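Local coordinates for CMP/dCMP-type deaminase domain-containing protein (Aspergillus oryzae RIB40, PDB 7DRY), which probably acts as the zinc-dependent, cytidine-deaminase-fold deaminase of fungal riboflavin biosynthesis, at residues S34-D39 and P89-V94; H61-C66 and L110-R115; R80-L85 and G122-I127; V97-C102 and E166-A171. One frame throughout, in Å; residues are numbered along the deposited sequence.

Interaction 1. Residues S34-D39 and P89-V94; sequences SRKEGD and PDRKLV
Arg91 reaches across the strand pair and grips Ser34 side-on with two nitrogens. Its NE donates to Ser34 OG at 2.6 Å, almost in the guanidinium plane, while NH2 donates to Ser34 O at 2.9 Å from above the carbonyl plane. A bend at chi3 (79°) swings the flat group back over the neighbouring strand, where one face lies over the backbone N of Lys36. The aliphatic part of Lys36 crosses the arginine obliquely and brings its CD to 3.4 Å from Arg91 NH1. Lys36 NZ makes a weak bond to a water that in turn donates to Asp90 OD2.

Beneath this clasp the backbones run antiparallel. Arg35 N donates to Lys92 O (2.9 Å) and Lys92 N to Arg35 O (2.8 Å). Just past the end of the strand, Glu37 N adds a bond to Asp90 O (2.8 Å), and the Glu37 side chain slants across that of Lys92, its OE1 3.7 Å from Lys92 CB. Arg35 points to the same face as Lys92, but its guanidinium is held by Asp45 and by Tyr96 OH. The pair joins strands 29-36 and 91-97 of the mixed sheet, between strands 46-52 and 127-132, with helix 5-16 packing against Arg35.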
# COMPACT_ATOMS: atom_id res chain seq x y z
N SER A 34 4.33 10.75 7.16
CA SER A 34 5.33 10.94 8.21
C SER A 34 4.60 11.35 9.49
O SER A 34 3.88 12.36 9.50
CB SER A 34 6.36 11.99 7.84
OG SER A 34 7.16 12.34 8.97
N ARG A 35 4.79 10.58 10.55
CA ARG A 35 4.03 10.72 11.78
C ARG A 35 4.99 10.79 12.97
O ARG A 35 5.97 10.05 13.02
CB ARG A 35 3.10 9.50 11.93
CG ARG A 35 2.38 9.39 13.26
CD ARG A 35 1.25 8.38 13.15
NE ARG A 35 0.21 8.85 12.24
CZ ARG A 35 -0.64 8.05 11.60
NH1 ARG A 35 -0.58 6.73 11.77
NH2 ARG A 35 -1.55 8.57 10.79
N LYS A 36 4.68 11.65 13.93
CA LYS A 36 5.49 11.68 15.15
C LYS A 36 5.39 10.35 15.88
O LYS A 36 4.31 9.75 15.97
CB LYS A 36 5.01 12.81 16.07
CG LYS A 36 5.36 14.21 15.59
CD LYS A 36 6.86 14.43 15.56
CE LYS A 36 7.48 14.38 16.95
NZ LYS A 36 7.56 15.71 17.61
N GLU A 37 6.52 9.86 16.38
CA GLU A 37 6.47 8.66 17.19
C GLU A 37 5.92 8.98 18.57
O GLU A 37 6.07 10.09 19.07
CB GLU A 37 7.86 8.02 17.30
CG GLU A 37 8.19 7.18 16.07
CD GLU A 37 9.67 7.11 15.77
OE1 GLU A 37 10.09 6.16 15.07
OE2 GLU A 37 10.40 8.01 16.22
N GLY A 38 5.26 7.99 19.17
CA GLY A 38 4.71 8.19 20.50
C GLY A 38 3.26 8.62 20.47
O GLY A 38 2.50 8.20 19.61
N ASP A 39 2.87 9.47 21.43
CA ASP A 39 1.47 9.88 21.59
C ASP A 39 1.20 11.03 20.63
O ASP A 39 1.08 12.19 21.01
CB ASP A 39 1.23 10.29 23.04
CG ASP A 39 -0.23 10.55 23.33
OD1 ASP A 39 -1.09 10.06 22.57
OD2 ASP A 39 -0.51 11.26 24.32
N PRO A 89 14.70 10.71 13.31
CA PRO A 89 14.53 9.68 14.35
C PRO A 89 13.25 9.77 15.16
O PRO A 89 12.81 8.73 15.68
CB PRO A 89 15.77 9.87 15.23
CG PRO A 89 16.77 10.56 14.35
CD PRO A 89 15.96 11.44 13.45
N ASP A 90 12.63 10.95 15.30
CA ASP A 90 11.44 11.12 16.12
C ASP A 90 10.14 10.94 15.35
O ASP A 90 9.07 10.90 15.95
CB ASP A 90 11.44 12.50 16.78
CG ASP A 90 12.41 12.60 17.94
OD1 ASP A 90 13.07 11.58 18.26
OD2 ASP A 90 12.52 13.69 18.53
N ARG A 91 10.23 10.85 14.03
CA ARG A 91 9.10 10.59 13.14
C ARG A 91 9.30 9.25 12.45
O ARG A 91 10.43 8.81 12.23
CB ARG A 91 8.95 11.67 12.06
CG ARG A 91 8.73 13.05 12.63
CD ARG A 91 8.55 14.08 11.53
NE ARG A 91 7.19 13.99 11.03
CZ ARG A 91 6.18 14.72 11.49
NH1 ARG A 91 6.38 15.62 12.43
NH2 ARG A 91 4.97 14.54 10.99
N LYS A 92 8.19 8.61 12.12
CA LYS A 92 8.21 7.34 11.41
C LYS A 92 7.37 7.45 10.15
O LYS A 92 6.42 8.23 10.08
CB LYS A 92 7.68 6.19 12.28
CG LYS A 92 6.22 6.30 12.68
CD LYS A 92 5.81 5.04 13.46
CE LYS A 92 4.44 5.17 14.10
NZ LYS A 92 4.16 3.98 14.98
N LEU A 93 7.73 6.66 9.15
CA LEU A 93 6.97 6.57 7.92
C LEU A 93 5.97 5.43 8.05
O LEU A 93 6.33 4.32 8.46
CB LEU A 93 7.89 6.30 6.74
CG LEU A 93 8.78 7.47 6.31
CD1 LEU A 93 9.76 6.99 5.25
CD2 LEU A 93 7.93 8.61 5.77
N VAL A 94 4.72 5.72 7.73
CA VAL A 94 3.63 4.76 7.79
C VAL A 94 2.95 4.79 6.43
O VAL A 94 2.69 5.87 5.89
CB VAL A 94 2.64 5.15 8.89
CG1 VAL A 94 1.39 4.30 8.83
CG2 VAL A 94 3.31 5.07 10.26
O HOH W 1 10.80 15.73 18.16

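Interaction 2. Residues H61-C66 and L110-R115; sequences HAEQCC and LPCVQR. With ZN (zinc ion), chain B; SO4 (sulfate ion), chain C.
Gln64 lays its amide over one face of the Arg115 guanidinium, the two planes only 13° apart, with Gln64 NE2 offset toward the rim. The 3.2 Å between Gln64 NE2 and Arg115 NH1 is a stacking distance between two donors, with no hydrogen bond. Leu110 CB covers the opposite face, so the guanidinium is sandwiched, and NH1 makes a weak bond to Leu110 O. Fully extended, with CG anti to the backbone N (chi1 178°), Gln64 also brings its OE1 back to the start of its own helix, where it accepts from His61 N at 2.9 Å; Arg105 is a second donor to the same oxygen.

His61, the N-cap residue of helix 62-73, and Cys112, in the first turn of helix 112-117, meet at the zinc ion. These are parts of the HAE and PCx(n)C signatures of the cytidine deaminase fold, in which two helix N-termini present His61 and Cys112. His61 ND1 binds zinc at 2.0 Å and Cys112 SG at 2.3 Å; Cys102, from the loop before helix 112-117, and a water at 2.5 Å from the zinc complete four ligands. Cys112 SG lies at the edge of the His61 ring, near its plane, and 3.5 Å from His61 CB. The outer ring nitrogen, His61 NE2, donates in plane to sulfate O1 at 2.7 Å, and Asn59, Arg105, Leu106 and Ser107 hold the same anion. Glu63 bends at chi2 to pack its carboxylate against Cys112, OE2 lying 3.5 Å from Cys112 CB.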
# COMPACT_ATOMS: atom_id res chain seq x y z
N HIS A 61 1.45 -1.56 -9.22
CA HIS A 61 0.61 -1.59 -8.03
C HIS A 61 0.61 -0.24 -7.33
O HIS A 61 1.43 0.64 -7.61
CB HIS A 61 1.10 -2.68 -7.08
CG HIS A 61 0.74 -4.06 -7.53
ND1 HIS A 61 0.85 -5.16 -6.69
CD2 HIS A 61 0.30 -4.54 -8.72
CE1 HIS A 61 0.47 -6.24 -7.35
NE2 HIS A 61 0.14 -5.89 -8.58
N ALA A 62 -0.31 -0.07 -6.38
CA ALA A 62 -0.46 1.22 -5.70
C ALA A 62 0.79 1.59 -4.91
O ALA A 62 1.26 2.73 -4.97
CB ALA A 62 -1.66 1.18 -4.77
N GLU A 63 1.30 0.64 -4.10
CA GLU A 63 2.46 0.94 -3.27
C GLU A 63 3.67 1.21 -4.14
O GLU A 63 4.50 2.08 -3.83
CB GLU A 63 2.74 -0.23 -2.33
CG GLU A 63 1.54 -0.68 -1.49
CD GLU A 63 0.75 -1.82 -2.13
OE1 GLU A 63 0.14 -1.64 -3.20
OE2 GLU A 63 0.72 -2.92 -1.56
N GLN A 64 3.79 0.44 -5.23
CA GLN A 64 4.83 0.67 -6.23
C GLN A 64 4.75 2.08 -6.78
O GLN A 64 5.76 2.80 -6.83
CB GLN A 64 4.64 -0.36 -7.35
CG GLN A 64 5.58 -0.27 -8.53
CD GLN A 64 5.32 -1.37 -9.54
OE1 GLN A 64 4.30 -2.07 -9.48
NE2 GLN A 64 6.24 -1.54 -10.48
N CYS A 65 3.56 2.51 -7.21
CA CYS A 65 3.42 3.85 -7.76
C CYS A 65 3.68 4.92 -6.71
O CYS A 65 4.27 5.96 -7.01
CB CYS A 65 2.01 4.00 -8.32
SG CYS A 65 1.84 3.10 -9.91
N CYS A 66 3.23 4.68 -5.47
CA CYS A 66 3.47 5.65 -4.40
C CYS A 66 4.97 5.90 -4.22
O CYS A 66 5.42 7.05 -4.14
CB CYS A 66 2.86 5.08 -3.12
SG CYS A 66 3.00 6.15 -1.66
N LEU A 110 8.69 -7.28 -8.98
CA LEU A 110 8.99 -7.42 -7.56
C LEU A 110 7.73 -7.13 -6.76
O LEU A 110 7.06 -6.12 -7.01
CB LEU A 110 10.07 -6.43 -7.17
CG LEU A 110 10.60 -6.61 -5.74
CD1 LEU A 110 11.33 -7.94 -5.59
CD2 LEU A 110 11.51 -5.45 -5.34
N PRO A 111 7.35 -7.98 -5.80
CA PRO A 111 6.14 -7.71 -5.03
C PRO A 111 6.30 -6.50 -4.12
O PRO A 111 7.39 -5.99 -3.87
CB PRO A 111 5.91 -9.00 -4.24
CG PRO A 111 6.65 -10.05 -5.02
CD PRO A 111 7.87 -9.34 -5.55
N CYS A 112 5.17 -6.04 -3.61
CA CYS A 112 5.13 -4.75 -2.93
C CYS A 112 5.80 -4.83 -1.56
O CYS A 112 6.45 -3.87 -1.13
CB CYS A 112 3.67 -4.33 -2.78
SG CYS A 112 3.00 -3.65 -4.31
N VAL A 113 5.67 -5.96 -0.87
CA VAL A 113 6.31 -6.09 0.44
C VAL A 113 7.82 -5.95 0.31
O VAL A 113 8.48 -5.33 1.15
CB VAL A 113 5.90 -7.40 1.13
CG1 VAL A 113 6.80 -7.70 2.31
CG2 VAL A 113 4.45 -7.32 1.58
N GLN A 114 8.40 -6.51 -0.76
CA GLN A 114 9.83 -6.39 -0.98
C GLN A 114 10.23 -4.95 -1.28
O GLN A 114 11.29 -4.49 -0.83
CB GLN A 114 10.27 -7.35 -2.08
CG GLN A 114 10.26 -8.84 -1.68
CD GLN A 114 8.91 -9.52 -1.88
OE1 GLN A 114 7.86 -8.89 -1.80
NE2 GLN A 114 8.94 -10.83 -2.16
N ARG A 115 9.40 -4.22 -2.05
CA ARG A 115 9.64 -2.80 -2.26
C ARG A 115 9.61 -2.03 -0.95
O ARG A 115 10.39 -1.09 -0.75
CB ARG A 115 8.61 -2.20 -3.23
CG ARG A 115 8.64 -2.77 -4.62
CD ARG A 115 7.58 -2.08 -5.50
NE ARG A 115 7.34 -2.91 -6.67
CZ ARG A 115 8.09 -2.89 -7.77
NH1 ARG A 115 7.82 -3.72 -8.76
NH2 ARG A 115 9.08 -2.02 -7.89
ZN ZN B . 1.50 -5.35 -4.77
S SO4 C . 0.21 -9.16 -10.97
O1 SO4 C . -0.30 -7.95 -10.30
O2 SO4 C . -0.42 -9.24 -12.28
O3 SO4 C . 1.65 -9.04 -11.14
O4 SO4 C . -0.13 -10.27 -10.10
O HOH W 2 -0.80 -5.43 -3.71

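Interaction 3. Residues R80-L85 and G122-I127; sequences RVWEVL and GDRKGI
Residues 81-83, including Trp82, have helical backbone angles, and the carbonyl ends of this turn face Arg124 in an irregular segment. Val81 O accepts from both Val84 N and Leu85 N, which helps to fix the turn. Arg124 lies across it with a bend at chi2 (-91°). Its CG touches Trp82 at the edge of the six-membered ring, 4.0 Å from CE3, and the guanidinium stands 76° from the indole plane. Farther out, Glu83 O sits over the centre of the guanidinium face, 3.3 Å from Arg124 CZ, with NE and NH2 at poor angles for hydrogen bonds. The true bond is made at the edge: Arg124 NH1 donates to Leu85 O at 2.6 Å, somewhat bent at 132°. The one flat cation thus meets the carbonyls of Glu83, over its face, and Leu85, near its edge. Glu83 CG covers a face of Trp82, and the Glu83 carboxylate is gripped side-on by Arg80 in a salt bridge, NE to OE2 at 3.0 Å. The segments belong to the connections that lead from helices 62-73 and 112-117 into the parallel strands 91-97 and 127-132, an alpha/beta arrangement typical of the cytidine deaminase fold.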
# COMPACT_ATOMS: atom_id res chain seq x y z
N ARG A 80 16.06 2.92 -5.95
CA ARG A 80 16.91 3.69 -5.04
C ARG A 80 16.12 4.70 -4.22
O ARG A 80 16.71 5.62 -3.64
CB ARG A 80 18.03 4.38 -5.81
CG ARG A 80 19.15 3.44 -6.28
CD ARG A 80 20.16 4.15 -7.18
NE ARG A 80 20.58 5.43 -6.62
CZ ARG A 80 20.95 6.48 -7.35
NH1 ARG A 80 20.96 6.41 -8.68
NH2 ARG A 80 21.31 7.61 -6.75
N VAL A 81 14.79 4.56 -4.17
CA VAL A 81 13.98 5.52 -3.41
C VAL A 81 14.34 5.49 -1.94
O VAL A 81 14.17 6.49 -1.24
CB VAL A 81 12.47 5.27 -3.65
CG1 VAL A 81 11.97 4.06 -2.88
CG2 VAL A 81 11.66 6.53 -3.29
N TRP A 82 14.87 4.36 -1.45
CA TRP A 82 15.31 4.30 -0.06
C TRP A 82 16.29 5.42 0.28
O TRP A 82 16.31 5.89 1.42
CB TRP A 82 15.95 2.94 0.22
CG TRP A 82 17.34 2.70 -0.37
CD1 TRP A 82 17.64 2.11 -1.57
CD2 TRP A 82 18.59 3.03 0.24
NE1 TRP A 82 19.02 2.05 -1.74
CE2 TRP A 82 19.61 2.61 -0.64
CE3 TRP A 82 18.95 3.63 1.45
CZ2 TRP A 82 20.97 2.79 -0.35
CZ3 TRP A 82 20.29 3.81 1.73
CH2 TRP A 82 21.28 3.39 0.84
N GLU A 83 17.09 5.87 -0.69
CA GLU A 83 18.12 6.86 -0.41
C GLU A 83 17.54 8.24 -0.13
O GLU A 83 18.23 9.08 0.46
CB GLU A 83 19.06 7.01 -1.61
CG GLU A 83 19.78 5.74 -2.02
CD GLU A 83 20.64 5.94 -3.27
OE1 GLU A 83 20.70 7.08 -3.79
OE2 GLU A 83 21.22 4.95 -3.74
N VAL A 84 16.30 8.49 -0.54
CA VAL A 84 15.72 9.83 -0.50
C VAL A 84 14.49 9.94 0.39
O VAL A 84 14.05 11.07 0.67
CB VAL A 84 15.41 10.38 -1.91
CG1 VAL A 84 16.70 10.56 -2.71
CG2 VAL A 84 14.43 9.47 -2.63
N LEU A 85 13.89 8.83 0.83
CA LEU A 85 12.74 8.94 1.71
C LEU A 85 13.15 9.58 3.03
O LEU A 85 14.29 9.42 3.49
CB LEU A 85 12.16 7.56 1.99
CG LEU A 85 11.34 6.98 0.83
CD1 LEU A 85 11.10 5.49 1.09
CD2 LEU A 85 10.04 7.74 0.63
N GLY A 122 20.97 1.16 5.00
CA GLY A 122 21.95 2.15 5.42
C GLY A 122 21.50 2.88 6.67
O GLY A 122 21.03 2.28 7.64
N ASP A 123 21.61 4.20 6.63
CA ASP A 123 21.20 5.06 7.74
C ASP A 123 19.75 5.51 7.63
O ASP A 123 19.35 6.45 8.33
CB ASP A 123 22.12 6.28 7.83
CG ASP A 123 22.13 7.10 6.55
OD1 ASP A 123 21.74 6.56 5.49
OD2 ASP A 123 22.52 8.28 6.61
N ARG A 124 18.96 4.87 6.77
CA ARG A 124 17.59 5.28 6.51
C ARG A 124 16.62 4.32 7.17
O ARG A 124 16.69 3.10 6.95
CB ARG A 124 17.33 5.33 5.00
CG ARG A 124 18.17 6.36 4.25
CD ARG A 124 17.45 7.70 4.17
NE ARG A 124 18.36 8.77 3.77
CZ ARG A 124 17.98 10.03 3.56
NH1 ARG A 124 16.71 10.38 3.72
NH2 ARG A 124 18.87 10.94 3.20
N LYS A 125 15.69 4.86 7.97
CA LYS A 125 14.76 4.02 8.72
C LYS A 125 13.79 3.27 7.81
O LYS A 125 13.38 2.15 8.15
CB LYS A 125 13.97 4.88 9.70
CG LYS A 125 14.83 5.55 10.72
CD LYS A 125 14.05 5.88 11.97
CE LYS A 125 13.21 7.11 11.78
NZ LYS A 125 12.48 7.45 13.04
N GLY A 126 13.39 3.87 6.70
CA GLY A 126 12.40 3.24 5.85
C GLY A 126 11.00 3.26 6.46
O GLY A 126 10.71 3.93 7.45
N ILE A 127 10.11 2.49 5.83
CA ILE A 127 8.72 2.42 6.26
C ILE A 127 8.62 1.52 7.48
O ILE A 127 9.09 0.38 7.46
CB ILE A 127 7.84 1.92 5.11
CG1 ILE A 127 7.90 2.91 3.95
CG2 ILE A 127 6.40 1.72 5.57
CD1 ILE A 127 7.30 2.40 2.66

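Interaction 4. Residues V97-C102 and E166-A171; sequences VTMEPC and EILEVA. With ZN (zinc ion), chain B.
Met99 leaves the backbone with CG anti to the carbonyl carbon (chi1 -59°) and bends at chi3 (74°), which carries its sulfur and methyl to Ala171 and Leu168. Ile167, with CG2 anti to its own backbone N, turns that methyl toward Thr98 and Met99. The contact lies within the cytidine deaminase fold, where the chain leaving central strand 91-97 turns a corner at Thr98 and Met99 before reaching the PC element of the zinc site; helix 164-171 packs against that corner.

Ile167 is the main apolar contributor from the helix. Its CG2 lies 3.7 Å from Thr98 CB and 3.8 Å from Met99 CG, its CD1 comes to 3.6 Å from Thr98 O, and it slides past both partners in the opposite direction. Met99 then runs on along the helix: SD is 3.7 Å from Ala171 CB, one turn after Ile167, and CE meets Leu168 CD2 at 4.0 Å, the two side chains crossing at about a right angle. Thr98 also touches Cys12, so helices 164-171 and 5-16 both pack on the corner, and helix 178-187 packs on Leu168 of the former.

Three residues beyond Met99, Cys102 SG binds the zinc ion at 2.2 Å. No direct hydrogen bond joins the two segments. A water between them replaces it, accepting from Thr98 OG1 at 2.8 Å and donating to Ile167 O at 3.1 Å.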
# COMPACT_ATOMS: atom_id res chain seq x y z
N VAL A 97 -2.80 1.54 2.84
CA VAL A 97 -3.10 0.95 1.54
C VAL A 97 -4.39 0.15 1.70
O VAL A 97 -4.62 -0.45 2.74
CB VAL A 97 -1.90 0.10 1.04
CG1 VAL A 97 -1.52 -0.95 2.05
CG2 VAL A 97 -2.17 -0.51 -0.31
N THR A 98 -5.26 0.18 0.68
CA THR A 98 -6.57 -0.42 0.90
C THR A 98 -6.46 -1.93 1.12
O THR A 98 -7.15 -2.48 1.98
CB THR A 98 -7.58 -0.09 -0.21
OG1 THR A 98 -7.08 -0.53 -1.48
CG2 THR A 98 -7.87 1.41 -0.26
N MET A 99 -5.59 -2.60 0.37
CA MET A 99 -5.43 -4.05 0.48
C MET A 99 -4.03 -4.40 1.00
O MET A 99 -3.09 -3.61 0.87
CB MET A 99 -5.67 -4.72 -0.87
CG MET A 99 -7.07 -4.45 -1.45
SD MET A 99 -7.44 -5.40 -2.92
CE MET A 99 -7.71 -7.04 -2.23
N GLU A 100 -3.92 -5.59 1.59
CA GLU A 100 -2.65 -6.08 2.11
C GLU A 100 -1.58 -6.02 1.02
O GLU A 100 -1.84 -6.44 -0.11
CB GLU A 100 -2.84 -7.54 2.54
CG GLU A 100 -1.57 -8.24 2.98
CD GLU A 100 -1.77 -9.73 3.15
OE1 GLU A 100 -2.89 -10.21 2.92
OE2 GLU A 100 -0.80 -10.43 3.51
N PRO A 101 -0.39 -5.50 1.31
CA PRO A 101 0.68 -5.50 0.29
C PRO A 101 1.05 -6.91 -0.14
O PRO A 101 1.17 -7.83 0.68
CB PRO A 101 1.85 -4.81 1.00
CG PRO A 101 1.49 -4.78 2.45
CD PRO A 101 0.01 -4.78 2.53
N CYS A 102 1.24 -7.08 -1.44
CA CYS A 102 1.49 -8.41 -1.98
C CYS A 102 2.90 -8.88 -1.67
O CYS A 102 3.86 -8.10 -1.60
CB CYS A 102 1.23 -8.46 -3.49
SG CYS A 102 2.31 -7.40 -4.54
N GLU A 166 -16.43 -2.22 0.60
CA GLU A 166 -16.17 -1.14 -0.35
C GLU A 166 -14.78 -1.25 -0.97
O GLU A 166 -14.61 -0.99 -2.16
CB GLU A 166 -16.32 0.22 0.34
CG GLU A 166 -17.76 0.55 0.67
CD GLU A 166 -17.87 1.73 1.61
OE1 GLU A 166 -17.89 2.88 1.12
OE2 GLU A 166 -17.91 1.49 2.84
N ILE A 167 -13.79 -1.62 -0.16
CA ILE A 167 -12.44 -1.81 -0.69
C ILE A 167 -12.42 -2.87 -1.78
O ILE A 167 -11.82 -2.68 -2.84
CB ILE A 167 -11.47 -2.14 0.46
CG1 ILE A 167 -11.19 -0.87 1.27
CG2 ILE A 167 -10.17 -2.75 -0.08
CD1 ILE A 167 -10.46 -1.15 2.58
N LEU A 168 -13.12 -3.98 -1.55
CA LEU A 168 -13.14 -5.07 -2.53
C LEU A 168 -13.95 -4.69 -3.76
O LEU A 168 -13.54 -4.99 -4.89
CB LEU A 168 -13.70 -6.34 -1.89
CG LEU A 168 -12.77 -6.95 -0.84
CD1 LEU A 168 -13.51 -7.98 -0.00
CD2 LEU A 168 -11.56 -7.58 -1.51
N GLU A 169 -15.11 -4.05 -3.57
CA GLU A 169 -15.94 -3.65 -4.71
C GLU A 169 -15.16 -2.75 -5.66
O GLU A 169 -15.25 -2.89 -6.88
CB GLU A 169 -17.21 -2.94 -4.26
CG GLU A 169 -18.17 -3.77 -3.39
CD GLU A 169 -19.03 -4.74 -4.16
OE1 GLU A 169 -18.84 -4.89 -5.39
OE2 GLU A 169 -19.90 -5.36 -3.53
N VAL A 170 -14.42 -1.79 -5.11
CA VAL A 170 -13.60 -0.92 -5.94
C VAL A 170 -12.47 -1.73 -6.58
O VAL A 170 -12.22 -1.63 -7.79
CB VAL A 170 -13.06 0.25 -5.11
CG1 VAL A 170 -11.97 1.01 -5.87
CG2 VAL A 170 -14.22 1.18 -4.70
N ALA A 171 -11.81 -2.56 -5.79
CA ALA A 171 -10.62 -3.27 -6.27
C ALA A 171 -10.91 -4.10 -7.51
O ALA A 171 -10.12 -4.11 -8.46
CB ALA A 171 -10.06 -4.15 -5.16
ZN ZN B . 1.50 -5.35 -4.77
O HOH W 3 -9.27 -0.99 -3.12
O HOH W 2 -0.80 -5.43 -3.71

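Interactions 2 and 4 share the zinc site, their centres 14 Å apart. The metal takes His61 and Cys112 from one and Cys102 from the other, and Val113 N donates to Cys102 O at 2.9 Å, fastening the two cysteine-bearing segments together. Glu63 of interaction 2 also packs on Pro101. Interactions 1 and 3 lie 15 Å apart by centres; they meet through Lys125, whose NZ probably donates to Arg91 O at 2.6 Å. Strand 91-97 connects the groups, starting in interaction 1 and ending in interaction 4, whose centres are about 25 Å apart on opposite sides of the chain's centre. Interaction 3 touches neither contact at the metal.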